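Local coordinates for VgrG protein (Vibrio cholerae O1 biovar el tor, PDB 4GQK) that carries an actin cross-linking toxin domain that binds ADP and probably uses ATP to join actin monomers covalently, at residues G26-L31 with G172-V177. Sequence-based numbering, arbitrary orientation.
Sequences GIENEL and GQQATV. With ADP (adenosine-5'-diphosphate), chain B.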
loop_
_atom_site.group_PDB
_atom_site.type_symbol
_atom_site.label_atom_id
_atom_site.label_comp_id
_atom_site.label_asym_id
_atom_site.label_seq_id
_atom_site.Cartn_x
_atom_site.Cartn_y
_atom_site.Cartn_z
ATOM N N GLY A 26 -0.410 6.761 -5.717
ATOM C CA GLY A 26 -1.708 6.303 -5.261
ATOM C C GLY A 26 -1.915 6.803 -3.853
ATOM O O GLY A 26 -0.947 6.996 -3.126
ATOM N N ILE A 27 -3.157 7.049 -3.469
ATOM C CA ILE A 27 -3.508 7.532 -2.128
ATOM C C ILE A 27 -4.600 6.676 -1.512
ATOM O O ILE A 27 -5.452 6.155 -2.227
ATOM C CB ILE A 27 -3.834 9.054 -2.061
ATOM C CG1 ILE A 27 -5.097 9.422 -2.875
ATOM C CG2 ILE A 27 -2.619 9.906 -2.487
ATOM C CD1 ILE A 27 -5.798 10.750 -2.477
ATOM N N GLU A 28 -4.548 6.531 -0.185
ATOM C CA GLU A 28 -5.469 5.772 0.645
ATOM C C GLU A 28 -5.988 6.749 1.677
ATOM O O GLU A 28 -5.225 7.570 2.208
ATOM C CB GLU A 28 -4.766 4.585 1.321
ATOM C CG GLU A 28 -4.387 3.447 0.383
ATOM C CD GLU A 28 -3.565 2.347 1.041
ATOM O OE1 GLU A 28 -2.383 2.596 1.385
ATOM O OE2 GLU A 28 -4.103 1.225 1.193
ATOM N N ASN A 29 -7.290 6.693 1.938
ATOM C CA ASN A 29 -7.936 7.646 2.832
ATOM C C ASN A 29 -9.082 7.037 3.653
ATOM O O ASN A 29 -10.201 6.857 3.155
ATOM C CB ASN A 29 -8.410 8.821 1.978
ATOM C CG ASN A 29 -8.971 9.997 2.719
ATOM O OD1 ASN A 29 -9.872 10.669 2.223
ATOM N ND2 ASN A 29 -8.437 10.291 3.888
ATOM N N GLU A 30 -8.785 6.704 4.909
ATOM C CA GLU A 30 -9.758 6.106 5.832
ATOM C C GLU A 30 -10.683 7.180 6.416
ATOM O O GLU A 30 -10.213 8.175 6.963
ATOM C CB GLU A 30 -9.053 5.303 6.927
ATOM C CG GLU A 30 -9.948 4.273 7.596
ATOM C CD GLU A 30 -9.368 3.600 8.826
ATOM O OE1 GLU A 30 -10.072 2.746 9.413
ATOM O OE2 GLU A 30 -8.207 3.907 9.191
ATOM N N LEU A 31 -12.000 6.990 6.258
ATOM C CA LEU A 31 -12.990 7.967 6.697
ATOM C C LEU A 31 -13.374 7.839 8.154
ATOM O O LEU A 31 -13.281 6.765 8.747
ATOM C CB LEU A 31 -14.249 7.943 5.811
ATOM C CG LEU A 31 -14.062 8.068 4.298
ATOM C CD1 LEU A 31 -15.388 7.885 3.575
ATOM C CD2 LEU A 31 -13.434 9.397 3.917
ATOM N N GLY A 172 -5.646 8.963 9.050
ATOM C CA GLY A 172 -6.162 7.981 8.130
ATOM C C GLY A 172 -5.575 7.970 6.732
ATOM O O GLY A 172 -6.092 7.334 5.879
ATOM N N GLN A 173 -4.499 8.698 6.529
ATOM C CA GLN A 173 -3.936 8.870 5.233
ATOM C C GLN A 173 -2.620 8.159 4.954
ATOM O O GLN A 173 -1.755 8.085 5.759
ATOM C CB GLN A 173 -3.890 10.344 4.871
ATOM C CG GLN A 173 -5.246 10.984 4.959
ATOM C CD GLN A 173 -5.376 12.380 4.400
ATOM O OE1 GLN A 173 -4.591 13.241 4.654
ATOM N NE2 GLN A 173 -6.392 12.581 3.634
ATOM N N GLN A 174 -2.540 7.634 3.758
ATOM C CA GLN A 174 -1.358 6.997 3.182
ATOM C C GLN A 174 -1.197 7.431 1.746
ATOM O O GLN A 174 -2.155 7.841 1.091
ATOM C CB GLN A 174 -1.407 5.466 3.279
ATOM C CG GLN A 174 -0.782 4.963 4.567
ATOM C CD GLN A 174 -1.672 3.956 5.205
ATOM O OE1 GLN A 174 -1.549 2.753 4.963
ATOM N NE2 GLN A 174 -2.577 4.428 6.043
ATOM N N ALA A 175 0.026 7.270 1.253
ATOM C CA ALA A 175 0.409 7.528 -0.109
ATOM C C ALA A 175 1.311 6.370 -0.536
ATOM O O ALA A 175 2.055 5.846 0.297
ATOM C CB ALA A 175 1.154 8.848 -0.197
ATOM N N THR A 176 1.191 5.928 -1.811
ATOM C CA THR A 176 1.989 4.845 -2.399
ATOM C C THR A 176 2.640 5.379 -3.660
ATOM O O THR A 176 1.940 5.872 -4.546
ATOM C CB THR A 176 1.159 3.562 -2.606
ATOM O OG1 THR A 176 0.639 3.124 -1.340
ATOM C CG2 THR A 176 1.964 2.431 -3.245
ATOM N N VAL A 177 3.977 5.286 -3.738
ATOM C CA VAL A 177 4.764 5.787 -4.866
ATOM C C VAL A 177 5.434 4.617 -5.587
ATOM O O VAL A 177 6.088 3.796 -4.946
ATOM C CB VAL A 177 5.811 6.847 -4.391
ATOM C CG1 VAL A 177 6.773 7.269 -5.513
ATOM C CG2 VAL A 177 5.131 8.057 -3.766
HETATM P PB ADP B . -3.722 -3.151 0.560
HETATM O O1B ADP B . -3.862 -4.420 -0.249
HETATM O O2B ADP B . -5.049 -2.962 1.333
HETATM O O3B ADP B . -2.561 -3.347 1.554
HETATM P PA ADP B . -3.632 -1.772 -1.963
HETATM O O1A ADP B . -3.264 -3.043 -2.637
HETATM O O2A ADP B . -5.123 -1.502 -2.275
HETATM O O3A ADP B . -3.422 -1.884 -0.378
HETATM O "O5'" ADP B . -2.666 -0.634 -2.509
HETATM C "C5'" ADP B . -3.064 0.675 -2.114
HETATM C "C4'" ADP B . -2.433 1.747 -2.953
HETATM O "O4'" ADP B . -1.617 1.200 -4.011
HETATM C "C3'" ADP B . -3.390 2.736 -3.611
HETATM O "O3'" ADP B . -3.069 4.034 -3.151
HETATM C "C2'" ADP B . -3.120 2.542 -5.100
HETATM O "O2'" ADP B . -3.338 3.698 -5.882
HETATM C "C1'" ADP B . -1.667 2.149 -5.044
HETATM N N9 ADP B . -1.023 1.686 -6.262
HETATM C C8 ADP B . -1.371 0.625 -7.046
HETATM N N7 ADP B . -0.743 0.587 -8.195
HETATM C C5 ADP B . 0.104 1.688 -8.145
HETATM C C6 ADP B . 1.084 2.174 -9.044
HETATM N N6 ADP B . 1.331 1.626 -10.257
HETATM N N1 ADP B . 1.763 3.294 -8.684
HETATM C C2 ADP B . 1.462 3.883 -7.523
HETATM N N3 ADP B . 0.573 3.499 -6.604
HETATM C C4 ADP B . -0.069 2.376 -6.966
HETATM O O HOH W 1 -1.629 4.276 -0.521
#
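The side chain of Glu-28 overlaps Gln-174 on the face that carries the nucleotide. Its OE1 lies 3.6 Å from CB of Gln-174, and the two side chains cross at an angle. Glu-28 CG sits anti to its own carbonyl carbon (chi1 -71°), and the extended chain carries the carboxylate to the ADP. There OE2 comes 3.5 Å from C5' of ADP. OE1 accepts a hydrogen bond from a water 2.7 Å away. The same water is hydrogen-bonded to Thr-176 OG1 and to the ribose O3', so it links both strands to the ligand. Thr-176 packs where ribose and adenine join: its CB lies 3.9 Å from the ribose O4', and its CG2 3.8 Å from the adenine N3. Gly-26 has no side chain, and the ribose lies against its backbone, with O3' 3.1 Å from Gly-26 C. O3' also makes a weak hydrogen bond to Ile-27 O.

The two strands form an antiparallel ladder in the actin cross-linking domain. Gly-26 pairs with Thr-176, and Glu-28 with Gln-174, through two backbone bonds each. Glu-30 N adds a nearly straight bond to Gly-172 O (2.9 Å, 176° at the hydrogen), where the backbone turns a corner at the start of 172-177. Strand 85-97 pairs with the far edge of 26-31, and strand 344-352 with that of 172-177, so both have a further strand on their other edge. On the other face, Ile-27 packs on Leu-363 and Pro-364. Asn-29 and Gln-173 run side by side there, their amide planes 56° apart, and Gln-173 NE2 is hydrogen-bonded to Pro-364 O.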